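Local coordinates for protein alanine dehydrogenase (PDB 1OMO) that catalyses the reversible, NAD(+)-dependent oxidative deamination of L-alanine to pyruvate and ammonium as a homodimer, at residues Ser125-Phe130 with Glu152-Asp157; Gly129-Gly134 with Asp189-Thr194; Gln136-Leu141 with Lys164-Tyr169. All coordinates share one frame; numbering follows the deposited sequence.

Interaction 1 (Ser125-Phe130 with Glu152-Asp157). With NAD (nicotinamide-adenine-dinucleotide), chain D.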
loop_
_atom_site.group_PDB
_atom_site.type_symbol
_atom_site.label_atom_id
_atom_site.label_comp_id
_atom_site.label_asym_id
_atom_site.label_seq_id
_atom_site.Cartn_x
_atom_site.Cartn_y
_atom_site.Cartn_z
ATOM N N SER A 125 -36.894 9.499 -12.764
ATOM C CA SER A 125 -35.890 10.475 -13.227
ATOM C C SER A 125 -35.717 10.416 -14.732
ATOM O O SER A 125 -35.629 9.331 -15.316
ATOM C CB SER A 125 -34.518 10.227 -12.557
ATOM O OG SER A 125 -34.562 10.513 -11.171
ATOM N N SER A 126 -35.659 11.588 -15.358
ATOM C CA SER A 126 -35.482 11.641 -16.799
ATOM C C SER A 126 -34.576 12.776 -17.235
ATOM O O SER A 126 -34.014 12.724 -18.326
ATOM C CB SER A 126 -36.832 11.815 -17.481
ATOM O OG SER A 126 -37.471 12.945 -16.929
ATOM N N VAL A 127 -34.487 13.826 -16.414
ATOM C CA VAL A 127 -33.638 14.954 -16.752
ATOM C C VAL A 127 -32.345 14.787 -15.980
ATOM O O VAL A 127 -32.360 14.708 -14.758
ATOM C CB VAL A 127 -34.300 16.298 -16.397
ATOM C CG1 VAL A 127 -33.404 17.441 -16.845
ATOM C CG2 VAL A 127 -35.677 16.413 -17.108
ATOM N N PHE A 128 -31.235 14.707 -16.705
ATOM C CA PHE A 128 -29.940 14.528 -16.082
ATOM C C PHE A 128 -29.051 15.712 -16.304
ATOM O O PHE A 128 -28.789 16.078 -17.442
ATOM C CB PHE A 128 -29.259 13.266 -16.632
ATOM C CG PHE A 128 -29.923 11.987 -16.188
ATOM C CD1 PHE A 128 -31.191 11.631 -16.675
ATOM C CD2 PHE A 128 -29.324 11.173 -15.236
ATOM C CE1 PHE A 128 -31.848 10.483 -16.208
ATOM C CE2 PHE A 128 -29.983 10.028 -14.770
ATOM C CZ PHE A 128 -31.245 9.694 -15.260
ATOM N N GLY A 129 -28.597 16.304 -15.209
ATOM C CA GLY A 129 -27.700 17.443 -15.279
ATOM C C GLY A 129 -26.256 17.089 -14.908
ATOM O O GLY A 129 -25.996 16.315 -13.975
ATOM N N PHE A 130 -25.307 17.644 -15.651
ATOM C CA PHE A 130 -23.903 17.414 -15.400
ATOM C C PHE A 130 -23.131 18.717 -15.161
ATOM O O PHE A 130 -23.098 19.625 -16.013
ATOM C CB PHE A 130 -23.271 16.654 -16.566
ATOM C CG PHE A 130 -23.782 15.244 -16.719
ATOM C CD1 PHE A 130 -25.041 15.004 -17.280
ATOM C CD2 PHE A 130 -23.008 14.158 -16.304
ATOM C CE1 PHE A 130 -25.530 13.695 -17.429
ATOM C CE2 PHE A 130 -23.481 12.831 -16.447
ATOM C CZ PHE A 130 -24.743 12.604 -17.011
ATOM N N GLU A 152 -33.430 13.824 -21.059
ATOM C CA GLU A 152 -32.707 15.012 -21.452
ATOM C C GLU A 152 -31.431 15.227 -20.656
ATOM O O GLU A 152 -31.384 14.952 -19.462
ATOM C CB GLU A 152 -33.580 16.246 -21.271
ATOM C CG GLU A 152 -32.888 17.515 -21.731
ATOM C CD GLU A 152 -33.575 18.775 -21.222
ATOM O OE1 GLU A 152 -33.161 19.892 -21.599
ATOM O OE2 GLU A 152 -34.527 18.642 -20.433
ATOM N N VAL A 153 -30.407 15.740 -21.331
ATOM C CA VAL A 153 -29.128 16.030 -20.700
ATOM C C VAL A 153 -28.860 17.533 -20.759
ATOM O O VAL A 153 -28.998 18.157 -21.810
ATOM C CB VAL A 153 -27.976 15.242 -21.394
ATOM C CG1 VAL A 153 -26.592 15.846 -21.009
ATOM C CG2 VAL A 153 -28.071 13.756 -20.978
ATOM N N LYS A 154 -28.520 18.105 -19.607
ATOM C CA LYS A 154 -28.178 19.519 -19.502
ATOM C C LYS A 154 -26.709 19.566 -19.063
ATOM O O LYS A 154 -26.390 19.157 -17.943
ATOM C CB LYS A 154 -29.084 20.174 -18.474
ATOM C CG LYS A 154 -30.568 20.040 -18.859
ATOM C CD LYS A 154 -31.486 20.413 -17.709
ATOM C CE LYS A 154 -32.252 21.673 -17.955
ATOM N NZ LYS A 154 -33.095 21.921 -16.756
ATOM N N ALA A 155 -25.819 20.060 -19.925
ATOM C CA ALA A 155 -24.391 20.056 -19.609
ATOM C C ALA A 155 -23.655 21.379 -19.402
ATOM O O ALA A 155 -23.696 22.267 -20.244
ATOM C CB ALA A 155 -23.661 19.245 -20.678
ATOM N N TYR A 156 -22.944 21.485 -18.297
ATOM C CA TYR A 156 -22.184 22.687 -18.006
ATOM C C TYR A 156 -20.734 22.436 -17.641
ATOM O O TYR A 156 -20.437 21.610 -16.773
ATOM C CB TYR A 156 -22.786 23.463 -16.837
ATOM C CG TYR A 156 -21.851 24.570 -16.338
ATOM C CD1 TYR A 156 -21.032 24.378 -15.212
ATOM C CD2 TYR A 156 -21.761 25.800 -17.023
ATOM C CE1 TYR A 156 -20.145 25.383 -14.777
ATOM C CE2 TYR A 156 -20.871 26.803 -16.602
ATOM C CZ TYR A 156 -20.069 26.588 -15.480
ATOM O OH TYR A 156 -19.178 27.569 -15.091
ATOM N N ASP A 157 -19.826 23.171 -18.262
ATOM C CA ASP A 157 -18.410 23.044 -17.912
ATOM C C ASP A 157 -17.866 24.457 -18.046
ATOM O O ASP A 157 -18.400 25.213 -18.850
ATOM C CB ASP A 157 -17.701 22.088 -18.891
ATOM C CG ASP A 157 -16.322 21.587 -18.374
ATOM O OD1 ASP A 157 -16.122 20.345 -18.268
ATOM O OD2 ASP A 157 -15.440 22.424 -18.080
HETATM P PA NAD D . -11.072 16.180 -15.911
HETATM O O1A NAD D . -10.061 17.238 -15.668
HETATM O O2A NAD D . -11.064 15.442 -17.256
HETATM O O5B NAD D . -12.661 16.551 -15.652
HETATM C C5B NAD D . -13.078 17.708 -14.812
HETATM C C4B NAD D . -13.888 18.657 -15.733
HETATM O O4B NAD D . -14.306 19.747 -14.798
HETATM C C3B NAD D . -13.082 19.455 -16.864
HETATM O O3B NAD D . -13.697 19.247 -18.198
HETATM C C2B NAD D . -13.086 20.937 -16.417
HETATM O O2B NAD D . -12.985 21.936 -17.366
HETATM C C1B NAD D . -14.364 20.952 -15.523
HETATM N N9A NAD D . -14.335 21.944 -14.488
HETATM C C8A NAD D . -13.324 22.390 -13.660
HETATM N N7A NAD D . -13.713 23.318 -12.811
HETATM C C5A NAD D . -15.002 23.546 -13.025
HETATM C C6A NAD D . -15.959 24.449 -12.383
HETATM N N6A NAD D . -15.605 25.260 -11.420
HETATM N N1A NAD D . -17.245 24.384 -12.889
HETATM C C2A NAD D . -17.628 23.561 -13.894
HETATM N N3A NAD D . -16.738 22.678 -14.546
HETATM C C4A NAD D . -15.440 22.695 -14.063
HETATM O O3 NAD D . -11.216 14.981 -14.764
HETATM P PN NAD D . -12.139 13.563 -14.606
HETATM O O1N NAD D . -13.171 13.570 -15.703
HETATM O O2N NAD D . -11.200 12.395 -14.382
HETATM O O5D NAD D . -12.898 13.973 -13.158
HETATM C C5D NAD D . -11.832 14.594 -12.183
HETATM C C4D NAD D . -12.372 14.800 -10.806
HETATM O O4D NAD D . -12.914 13.446 -10.324
HETATM C C3D NAD D . -11.319 15.199 -9.725
HETATM O O3D NAD D . -11.913 15.902 -8.618
HETATM C C2D NAD D . -10.780 13.816 -9.346
HETATM O O2D NAD D . -9.858 13.816 -8.306
HETATM C C1D NAD D . -12.152 13.021 -9.123
HETATM N N1N NAD D . -12.202 11.524 -9.265
HETATM C C2N NAD D . -12.860 10.882 -8.128
HETATM C C3N NAD D . -13.104 9.474 -8.317
HETATM C C7N NAD D . -13.831 8.760 -7.026
HETATM O O7N NAD D . -13.677 7.514 -6.871
HETATM N N7N NAD D . -14.585 9.546 -6.193
HETATM C C4N NAD D . -12.789 8.706 -9.462
HETATM C C5N NAD D . -12.145 9.476 -10.514
HETATM C C6N NAD D . -11.865 10.848 -10.416
#
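Val127 turns its CG1 methyl (anti to the backbone N, chi1 -177°) onto the aliphatic part of Lys154, reaching CD at 3.6 Å. The extended chain of Glu152 runs alongside this valine on the same face of the sheet, while the amine of Lys154 passes on to a salt bridge with Glu184. On the other face, covered by helix 160-172, Phe130 CD1 rests 4.1 Å from Val153 CG1. Five backbone bonds zip the parallel strands 127-130 and 152-156 together, among them Phe128 N to Glu152 O at 2.8 Å, nearly straight at 178°. At the strand end Tyr156 CE1 comes within 3.2 Å of NAD C2A on the adenine. The Asp157 carboxylate takes both hydroxyls of the adenosine ribose, OD1 from O3B at 2.7 Å and OD2 from O2B at 2.6 Å; Cys133 N also bonds OD1 and Arg159 N bonds OD2, which fixes the rotation of the carboxylate. With an alanine here the two ribose hydroxyls would probably lose their acceptor and the two amides their partner. An acidic residue gripping this diol at the end of the second strand is typical of NAD-specific Rossmann folds, in keeping with the enzyme's failure to use NADP(+).

Interaction 2 (Gly129-Gly134 with Asp189-Thr194). With NAD (nicotinamide-adenine-dinucleotide), chain D.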
loop_
_atom_site.group_PDB
_atom_site.type_symbol
_atom_site.label_atom_id
_atom_site.label_comp_id
_atom_site.label_asym_id
_atom_site.label_seq_id
_atom_site.Cartn_x
_atom_site.Cartn_y
_atom_site.Cartn_z
ATOM N N GLY A 129 -28.597 16.304 -15.209
ATOM C CA GLY A 129 -27.700 17.443 -15.279
ATOM C C GLY A 129 -26.256 17.089 -14.908
ATOM O O GLY A 129 -25.996 16.315 -13.975
ATOM N N PHE A 130 -25.307 17.644 -15.651
ATOM C CA PHE A 130 -23.903 17.414 -15.400
ATOM C C PHE A 130 -23.131 18.717 -15.161
ATOM O O PHE A 130 -23.098 19.625 -16.013
ATOM C CB PHE A 130 -23.271 16.654 -16.566
ATOM C CG PHE A 130 -23.782 15.244 -16.719
ATOM C CD1 PHE A 130 -25.041 15.004 -17.280
ATOM C CD2 PHE A 130 -23.008 14.158 -16.304
ATOM C CE1 PHE A 130 -25.530 13.695 -17.429
ATOM C CE2 PHE A 130 -23.481 12.831 -16.447
ATOM C CZ PHE A 130 -24.743 12.604 -17.011
ATOM N N ILE A 131 -22.546 18.829 -13.977
ATOM C CA ILE A 131 -21.711 19.971 -13.651
ATOM C C ILE A 131 -20.312 19.383 -13.802
ATOM O O ILE A 131 -19.857 18.640 -12.938
ATOM C CB ILE A 131 -21.900 20.432 -12.206
ATOM C CG1 ILE A 131 -23.376 20.741 -11.946
ATOM C CG2 ILE A 131 -21.057 21.648 -11.951
ATOM C CD1 ILE A 131 -23.963 21.752 -12.921
ATOM N N GLY A 132 -19.650 19.715 -14.907
ATOM C CA GLY A 132 -18.331 19.201 -15.206
ATOM C C GLY A 132 -18.529 18.209 -16.349
ATOM O O GLY A 132 -19.352 17.297 -16.243
ATOM N N CYS A 133 -17.800 18.377 -17.443
ATOM C CA CYS A 133 -17.971 17.492 -18.587
ATOM C C CYS A 133 -16.656 16.869 -19.030
ATOM O O CYS A 133 -16.405 16.734 -20.228
ATOM C CB CYS A 133 -18.631 18.241 -19.765
ATOM S SG CYS A 133 -20.308 18.918 -19.406
ATOM N N GLY A 134 -15.817 16.515 -18.050
ATOM C CA GLY A 134 -14.553 15.839 -18.310
ATOM C C GLY A 134 -14.759 14.312 -18.347
ATOM O O GLY A 134 -15.893 13.816 -18.422
ATOM N N ASP A 189 -33.537 15.943 -12.337
ATOM C CA ASP A 189 -33.946 14.906 -11.370
ATOM C C ASP A 189 -32.688 14.231 -10.749
ATOM O O ASP A 189 -32.679 13.866 -9.575
ATOM C CB ASP A 189 -34.815 13.843 -12.055
ATOM C CG ASP A 189 -35.953 14.452 -12.890
ATOM O OD1 ASP A 189 -36.692 15.313 -12.365
ATOM O OD2 ASP A 189 -36.096 14.067 -14.073
ATOM N N VAL A 190 -31.636 14.094 -11.561
ATOM C CA VAL A 190 -30.358 13.490 -11.174
ATOM C C VAL A 190 -29.272 14.479 -11.617
ATOM O O VAL A 190 -29.159 14.806 -12.812
ATOM C CB VAL A 190 -30.151 12.111 -11.892
ATOM C CG1 VAL A 190 -28.765 11.517 -11.564
ATOM C CG2 VAL A 190 -31.267 11.128 -11.446
ATOM N N LEU A 191 -28.498 14.965 -10.648
ATOM C CA LEU A 191 -27.426 15.926 -10.900
ATOM C C LEU A 191 -26.069 15.266 -10.577
ATOM O O LEU A 191 -25.847 14.820 -9.455
ATOM C CB LEU A 191 -27.652 17.177 -10.022
ATOM C CG LEU A 191 -26.591 18.298 -9.996
ATOM C CD1 LEU A 191 -26.452 18.944 -11.384
ATOM C CD2 LEU A 191 -26.983 19.368 -8.954
ATOM N N VAL A 192 -25.194 15.203 -11.574
ATOM C CA VAL A 192 -23.865 14.603 -11.462
ATOM C C VAL A 192 -22.770 15.691 -11.384
ATOM O O VAL A 192 -22.455 16.290 -12.407
ATOM C CB VAL A 192 -23.559 13.763 -12.722
ATOM C CG1 VAL A 192 -22.219 13.077 -12.577
ATOM C CG2 VAL A 192 -24.683 12.778 -12.988
ATOM N N THR A 193 -22.191 15.957 -10.211
ATOM C CA THR A 193 -21.132 16.971 -10.125
ATOM C C THR A 193 -19.789 16.257 -10.246
ATOM O O THR A 193 -19.472 15.372 -9.493
ATOM C CB THR A 193 -21.215 17.780 -8.834
ATOM O OG1 THR A 193 -20.914 16.939 -7.735
ATOM C CG2 THR A 193 -22.647 18.384 -8.662
ATOM N N THR A 194 -18.972 16.681 -11.190
ATOM C CA THR A 194 -17.749 15.974 -11.472
ATOM C C THR A 194 -16.500 16.872 -11.551
ATOM O O THR A 194 -15.492 16.522 -12.180
ATOM C CB THR A 194 -18.044 15.209 -12.786
ATOM O OG1 THR A 194 -17.572 13.868 -12.704
ATOM C CG2 THR A 194 -17.504 15.881 -13.931
HETATM P PA NAD D . -11.072 16.180 -15.911
HETATM O O1A NAD D . -10.061 17.238 -15.668
HETATM O O2A NAD D . -11.064 15.442 -17.256
HETATM O O5B NAD D . -12.661 16.551 -15.652
HETATM C C5B NAD D . -13.078 17.708 -14.812
HETATM C C4B NAD D . -13.888 18.657 -15.733
HETATM O O4B NAD D . -14.306 19.747 -14.798
HETATM C C3B NAD D . -13.082 19.455 -16.864
HETATM O O3B NAD D . -13.697 19.247 -18.198
HETATM C C2B NAD D . -13.086 20.937 -16.417
HETATM O O2B NAD D . -12.985 21.936 -17.366
HETATM C C1B NAD D . -14.364 20.952 -15.523
HETATM N N9A NAD D . -14.335 21.944 -14.488
HETATM C C8A NAD D . -13.324 22.390 -13.660
HETATM N N7A NAD D . -13.713 23.318 -12.811
HETATM C C5A NAD D . -15.002 23.546 -13.025
HETATM C C6A NAD D . -15.959 24.449 -12.383
HETATM N N6A NAD D . -15.605 25.260 -11.420
HETATM N N1A NAD D . -17.245 24.384 -12.889
HETATM C C2A NAD D . -17.628 23.561 -13.894
HETATM N N3A NAD D . -16.738 22.678 -14.546
HETATM C C4A NAD D . -15.440 22.695 -14.063
HETATM O O3 NAD D . -11.216 14.981 -14.764
HETATM P PN NAD D . -12.139 13.563 -14.606
HETATM O O1N NAD D . -13.171 13.570 -15.703
HETATM O O2N NAD D . -11.200 12.395 -14.382
HETATM O O5D NAD D . -12.898 13.973 -13.158
HETATM C C5D NAD D . -11.832 14.594 -12.183
HETATM C C4D NAD D . -12.372 14.800 -10.806
HETATM O O4D NAD D . -12.914 13.446 -10.324
HETATM C C3D NAD D . -11.319 15.199 -9.725
HETATM O O3D NAD D . -11.913 15.902 -8.618
HETATM C C2D NAD D . -10.780 13.816 -9.346
HETATM O O2D NAD D . -9.858 13.816 -8.306
HETATM C C1D NAD D . -12.152 13.021 -9.123
HETATM N N1N NAD D . -12.202 11.524 -9.265
HETATM C C2N NAD D . -12.860 10.882 -8.128
HETATM C C3N NAD D . -13.104 9.474 -8.317
HETATM C C7N NAD D . -13.831 8.760 -7.026
HETATM O O7N NAD D . -13.677 7.514 -6.871
HETATM N N7N NAD D . -14.585 9.546 -6.193
HETATM C C4N NAD D . -12.789 8.706 -9.462
HETATM C C5N NAD D . -12.145 9.476 -10.514
HETATM C C6N NAD D . -11.865 10.848 -10.416
#
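Ile131 lies against Leu191 and Thr193 on one face of the sheet, and its side chain can be followed outward atom by atom. CB lies 4.1 Å from Thr193 CA. CG1, set anti to the carbonyl carbon (chi1 -56°), meets the CD1 methyl of Leu191 at 3.6 Å and has Thr193 CG2 farther off on its flank. The terminal CD1 then ends beside that same leucine methyl. The absence of a side chain on Gly129, the bridge partner of Leu191, probably leaves room for Leu191 CD1; a CB there would lie tight against it. On the opposite face Val192 runs beside Phe130. Its CG2 stands over the ring, 4.1 Å from the centroid and 26° off the normal, a CH-pi contact, and its CB touches Phe130 CD2 at 3.6 Å. Four backbone bonds join the parallel strands 129-131 and 190-193, from Gly129 N to Val190 O through to Thr194 N to Ile131 O at 2.8 Å. Beyond the last of them the chain turns alongside NAD. Thr194 CG2 presses on Gly132 O at 3.3 Å and would collide with any CB on Gly132, whose positive phi itself suits a residue without one. Gly134, at the N-cap position of helix 135-147, likewise has no CB to strike NAD O5B, and its C lies 3.2 Å from NAD O1N. Gly132, Gly134 and Ala137 fit the Rossmann-type GxGxxA pattern. The chemistry thus changes along the contact: apolar packing and regular backbone hydrogen bonds hold the strands, and bare backbone at their C-terminal end lets the pyrophosphate come close to the helix start, whose dipole probably helps to stabilise its negative charge.

Interaction 3 (Gln136-Leu141 with Lys164-Tyr169). With NAD (nicotinamide-adenine-dinucleotide), chain D.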
loop_
_atom_site.group_PDB
_atom_site.type_symbol
_atom_site.label_atom_id
_atom_site.label_comp_id
_atom_site.label_asym_id
_atom_site.label_seq_id
_atom_site.Cartn_x
_atom_site.Cartn_y
_atom_site.Cartn_z
ATOM N N GLN A 136 -14.730 11.666 -16.212
ATOM C CA GLN A 136 -15.674 11.019 -15.336
ATOM C C GLN A 136 -17.129 11.259 -15.729
ATOM O O GLN A 136 -17.971 10.351 -15.551
ATOM C CB GLN A 136 -15.433 11.437 -13.890
ATOM C CG GLN A 136 -16.328 10.666 -12.947
ATOM C CD GLN A 136 -16.297 9.161 -13.230
ATOM O OE1 GLN A 136 -17.325 8.467 -13.112
ATOM N NE2 GLN A 136 -15.106 8.646 -13.603
ATOM N N ALA A 137 -17.454 12.445 -16.258
ATOM C CA ALA A 137 -18.846 12.686 -16.628
ATOM C C ALA A 137 -19.314 11.644 -17.637
ATOM O O ALA A 137 -20.432 11.139 -17.522
ATOM C CB ALA A 137 -19.042 14.092 -17.211
ATOM N N TYR A 138 -18.464 11.333 -18.621
ATOM C CA TYR A 138 -18.823 10.335 -19.621
ATOM C C TYR A 138 -19.098 8.985 -18.947
ATOM O O TYR A 138 -20.110 8.339 -19.245
ATOM C CB TYR A 138 -17.722 10.173 -20.675
ATOM C CG TYR A 138 -17.557 11.380 -21.590
ATOM C CD1 TYR A 138 -16.792 12.492 -21.196
ATOM C CD2 TYR A 138 -18.182 11.424 -22.855
ATOM C CE1 TYR A 138 -16.647 13.612 -22.039
ATOM C CE2 TYR A 138 -18.048 12.514 -23.684
ATOM C CZ TYR A 138 -17.277 13.607 -23.280
ATOM O OH TYR A 138 -17.137 14.684 -24.131
ATOM N N PHE A 139 -18.233 8.569 -18.025
ATOM C CA PHE A 139 -18.463 7.290 -17.364
ATOM C C PHE A 139 -19.724 7.292 -16.527
ATOM O O PHE A 139 -20.404 6.289 -16.434
ATOM C CB PHE A 139 -17.280 6.889 -16.497
ATOM C CG PHE A 139 -16.095 6.455 -17.291
ATOM C CD1 PHE A 139 -15.128 7.383 -17.691
ATOM C CD2 PHE A 139 -15.971 5.127 -17.692
ATOM C CE1 PHE A 139 -14.068 7.000 -18.474
ATOM C CE2 PHE A 139 -14.907 4.725 -18.478
ATOM C CZ PHE A 139 -13.944 5.663 -18.878
ATOM N N GLN A 140 -20.039 8.423 -15.922
ATOM C CA GLN A 140 -21.239 8.497 -15.116
ATOM C C GLN A 140 -22.447 8.347 -16.074
ATOM O O GLN A 140 -23.368 7.572 -15.809
ATOM C CB GLN A 140 -21.265 9.834 -14.401
ATOM C CG GLN A 140 -22.092 9.861 -13.177
ATOM C CD GLN A 140 -21.416 9.240 -11.952
ATOM O OE1 GLN A 140 -22.094 8.933 -10.982
ATOM N NE2 GLN A 140 -20.098 9.067 -11.987
ATOM N N LEU A 141 -22.415 9.087 -17.185
ATOM C CA LEU A 141 -23.468 9.068 -18.193
ATOM C C LEU A 141 -23.726 7.646 -18.676
ATOM O O LEU A 141 -24.865 7.223 -18.736
ATOM C CB LEU A 141 -23.059 9.952 -19.376
ATOM C CG LEU A 141 -23.950 10.260 -20.595
ATOM C CD1 LEU A 141 -23.867 9.137 -21.552
ATOM C CD2 LEU A 141 -25.395 10.519 -20.193
ATOM N N LYS A 164 -19.730 21.152 -25.056
ATOM C CA LYS A 164 -20.240 20.897 -26.403
ATOM C C LYS A 164 -19.872 19.504 -26.883
ATOM O O LYS A 164 -20.673 18.820 -27.531
ATOM C CB LYS A 164 -19.719 21.953 -27.390
ATOM C CG LYS A 164 -20.472 23.276 -27.311
ATOM C CD LYS A 164 -19.919 24.330 -28.260
ATOM C CE LYS A 164 -20.726 25.636 -28.121
ATOM N NZ LYS A 164 -20.210 26.820 -28.910
ATOM N N LYS A 165 -18.655 19.077 -26.576
ATOM C CA LYS A 165 -18.247 17.747 -26.962
ATOM C C LYS A 165 -19.116 16.700 -26.247
ATOM O O LYS A 165 -19.586 15.758 -26.867
ATOM C CB LYS A 165 -16.782 17.515 -26.607
ATOM C CG LYS A 165 -16.313 16.110 -26.949
ATOM C CD LYS A 165 -14.865 15.855 -26.556
ATOM C CE LYS A 165 -14.229 14.853 -27.505
ATOM N NZ LYS A 165 -13.008 14.288 -26.887
ATOM N N PHE A 166 -19.332 16.862 -24.943
ATOM C CA PHE A 166 -20.134 15.900 -24.188
ATOM C C PHE A 166 -21.555 15.917 -24.775
ATOM O O PHE A 166 -22.181 14.885 -24.958
ATOM C CB PHE A 166 -20.100 16.269 -22.671
ATOM C CG PHE A 166 -21.024 15.441 -21.778
ATOM C CD1 PHE A 166 -22.319 15.884 -21.502
ATOM C CD2 PHE A 166 -20.592 14.237 -21.200
ATOM C CE1 PHE A 166 -23.172 15.156 -20.669
ATOM C CE2 PHE A 166 -21.447 13.492 -20.361
ATOM C CZ PHE A 166 -22.731 13.951 -20.096
ATOM N N VAL A 167 -22.048 17.100 -25.094
ATOM C CA VAL A 167 -23.383 17.211 -25.651
ATOM C C VAL A 167 -23.475 16.489 -26.994
ATOM O O VAL A 167 -24.440 15.803 -27.269
ATOM C CB VAL A 167 -23.762 18.692 -25.808
ATOM C CG1 VAL A 167 -24.923 18.845 -26.812
ATOM C CG2 VAL A 167 -24.166 19.254 -24.454
ATOM N N SER A 168 -22.449 16.644 -27.814
ATOM C CA SER A 168 -22.386 16.002 -29.122
ATOM C C SER A 168 -22.299 14.462 -28.967
ATOM O O SER A 168 -22.862 13.704 -29.793
ATOM C CB SER A 168 -21.160 16.545 -29.872
ATOM O OG SER A 168 -21.151 16.175 -31.233
ATOM N N TYR A 169 -21.593 14.013 -27.918
ATOM C CA TYR A 169 -21.423 12.580 -27.620
ATOM C C TYR A 169 -22.800 11.968 -27.314
ATOM O O TYR A 169 -23.126 10.858 -27.742
ATOM C CB TYR A 169 -20.486 12.409 -26.402
ATOM C CG TYR A 169 -20.267 10.970 -25.916
ATOM C CD1 TYR A 169 -19.120 10.250 -26.281
ATOM C CD2 TYR A 169 -21.185 10.342 -25.057
ATOM C CE1 TYR A 169 -18.898 8.960 -25.806
ATOM C CE2 TYR A 169 -20.959 9.037 -24.572
ATOM C CZ TYR A 169 -19.813 8.358 -24.951
ATOM O OH TYR A 169 -19.539 7.091 -24.457
HETATM P PA NAD D . -11.072 16.180 -15.911
HETATM O O1A NAD D . -10.061 17.238 -15.668
HETATM O O2A NAD D . -11.064 15.442 -17.256
HETATM O O5B NAD D . -12.661 16.551 -15.652
HETATM C C5B NAD D . -13.078 17.708 -14.812
HETATM C C4B NAD D . -13.888 18.657 -15.733
HETATM O O4B NAD D . -14.306 19.747 -14.798
HETATM C C3B NAD D . -13.082 19.455 -16.864
HETATM O O3B NAD D . -13.697 19.247 -18.198
HETATM C C2B NAD D . -13.086 20.937 -16.417
HETATM O O2B NAD D . -12.985 21.936 -17.366
HETATM C C1B NAD D . -14.364 20.952 -15.523
HETATM N N9A NAD D . -14.335 21.944 -14.488
HETATM C C8A NAD D . -13.324 22.390 -13.660
HETATM N N7A NAD D . -13.713 23.318 -12.811
HETATM C C5A NAD D . -15.002 23.546 -13.025
HETATM C C6A NAD D . -15.959 24.449 -12.383
HETATM N N6A NAD D . -15.605 25.260 -11.420
HETATM N N1A NAD D . -17.245 24.384 -12.889
HETATM C C2A NAD D . -17.628 23.561 -13.894
HETATM N N3A NAD D . -16.738 22.678 -14.546
HETATM C C4A NAD D . -15.440 22.695 -14.063
HETATM O O3 NAD D . -11.216 14.981 -14.764
HETATM P PN NAD D . -12.139 13.563 -14.606
HETATM O O1N NAD D . -13.171 13.570 -15.703
HETATM O O2N NAD D . -11.200 12.395 -14.382
HETATM O O5D NAD D . -12.898 13.973 -13.158
HETATM C C5D NAD D . -11.832 14.594 -12.183
HETATM C C4D NAD D . -12.372 14.800 -10.806
HETATM O O4D NAD D . -12.914 13.446 -10.324
HETATM C C3D NAD D . -11.319 15.199 -9.725
HETATM O O3D NAD D . -11.913 15.902 -8.618
HETATM C C2D NAD D . -10.780 13.816 -9.346
HETATM O O2D NAD D . -9.858 13.816 -8.306
HETATM C C1D NAD D . -12.152 13.021 -9.123
HETATM N N1N NAD D . -12.202 11.524 -9.265
HETATM C C2N NAD D . -12.860 10.882 -8.128
HETATM C C3N NAD D . -13.104 9.474 -8.317
HETATM C C7N NAD D . -13.831 8.760 -7.026
HETATM O O7N NAD D . -13.677 7.514 -6.871
HETATM N N7N NAD D . -14.585 9.546 -6.193
HETATM C C4N NAD D . -12.789 8.706 -9.462
HETATM C C5N NAD D . -12.145 9.476 -10.514
HETATM C C6N NAD D . -11.865 10.848 -10.416
#
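Tyr169 OH is hydrogen-bonded to Glu142 OE1 of helix 135-147, which steadies the far end of a ring that packs on Tyr138 of the same helix. With its CG anti to the backbone N (chi1 177°), Tyr169 swings toward that helix and offers a ring face to the edge of Tyr138, whose CE2 meets Tyr169 CG at 3.5 Å with the planes at 85°. Tyr138 thus meets one ring with its edge and another with its face: the edge of Phe166 is turned onto that face, CD2 over the ring centre and the planes at 75°. The three rings form a cluster of two T-shaped pairs. Tyr138 OH reaches past them to the partner backbone, touching Lys165 CG at 3.3 Å; Phe166 N lies 3.2 Å from the same Tyr138 OH, at too poor an angle for a hydrogen bond. Leu141 CG packs on Phe166 CZ at 3.9 Å, and Ala137 CB faces CE2 of the same Phe166 ring at 4.0 Å. No hydrogen bond joins the two segments, whose roughly parallel axes are 11.2 Å apart at closest: ring edges and methyls hold them through dispersion and weak aromatic electrostatics, while helix 135-147 also gives its N-terminal amide, Gln136 N, to the coenzyme phosphate at NAD O1N, a bond modelled rather short at 2.5 Å.

How the interactions relate
Interactions 1 and 2 share Gly129 and Phe130: strand 127-131 is bonded to 152-156 along one edge and to 190-193 along the other, inside the parallel Rossmann sheet. Both are buried and rest on regular backbone hydrogen bonds; interaction 3, partly exposed, joins the helices lying over that sheet through aromatic and aliphatic packing, without hydrogen bonds across. Phe166 ties the layers together, its ring meeting Phe130, Val153 and Ala155, while Gln140 packs on Val192. All three reach NAD from the strand ends or helix start: interaction 1 at the adenosine ribose, interaction 2 against the pyrophosphate, interaction 3 at a phosphate oxygen. Gly132 N, probably hydrogen-bonded to Tyr156 O, links the first two there.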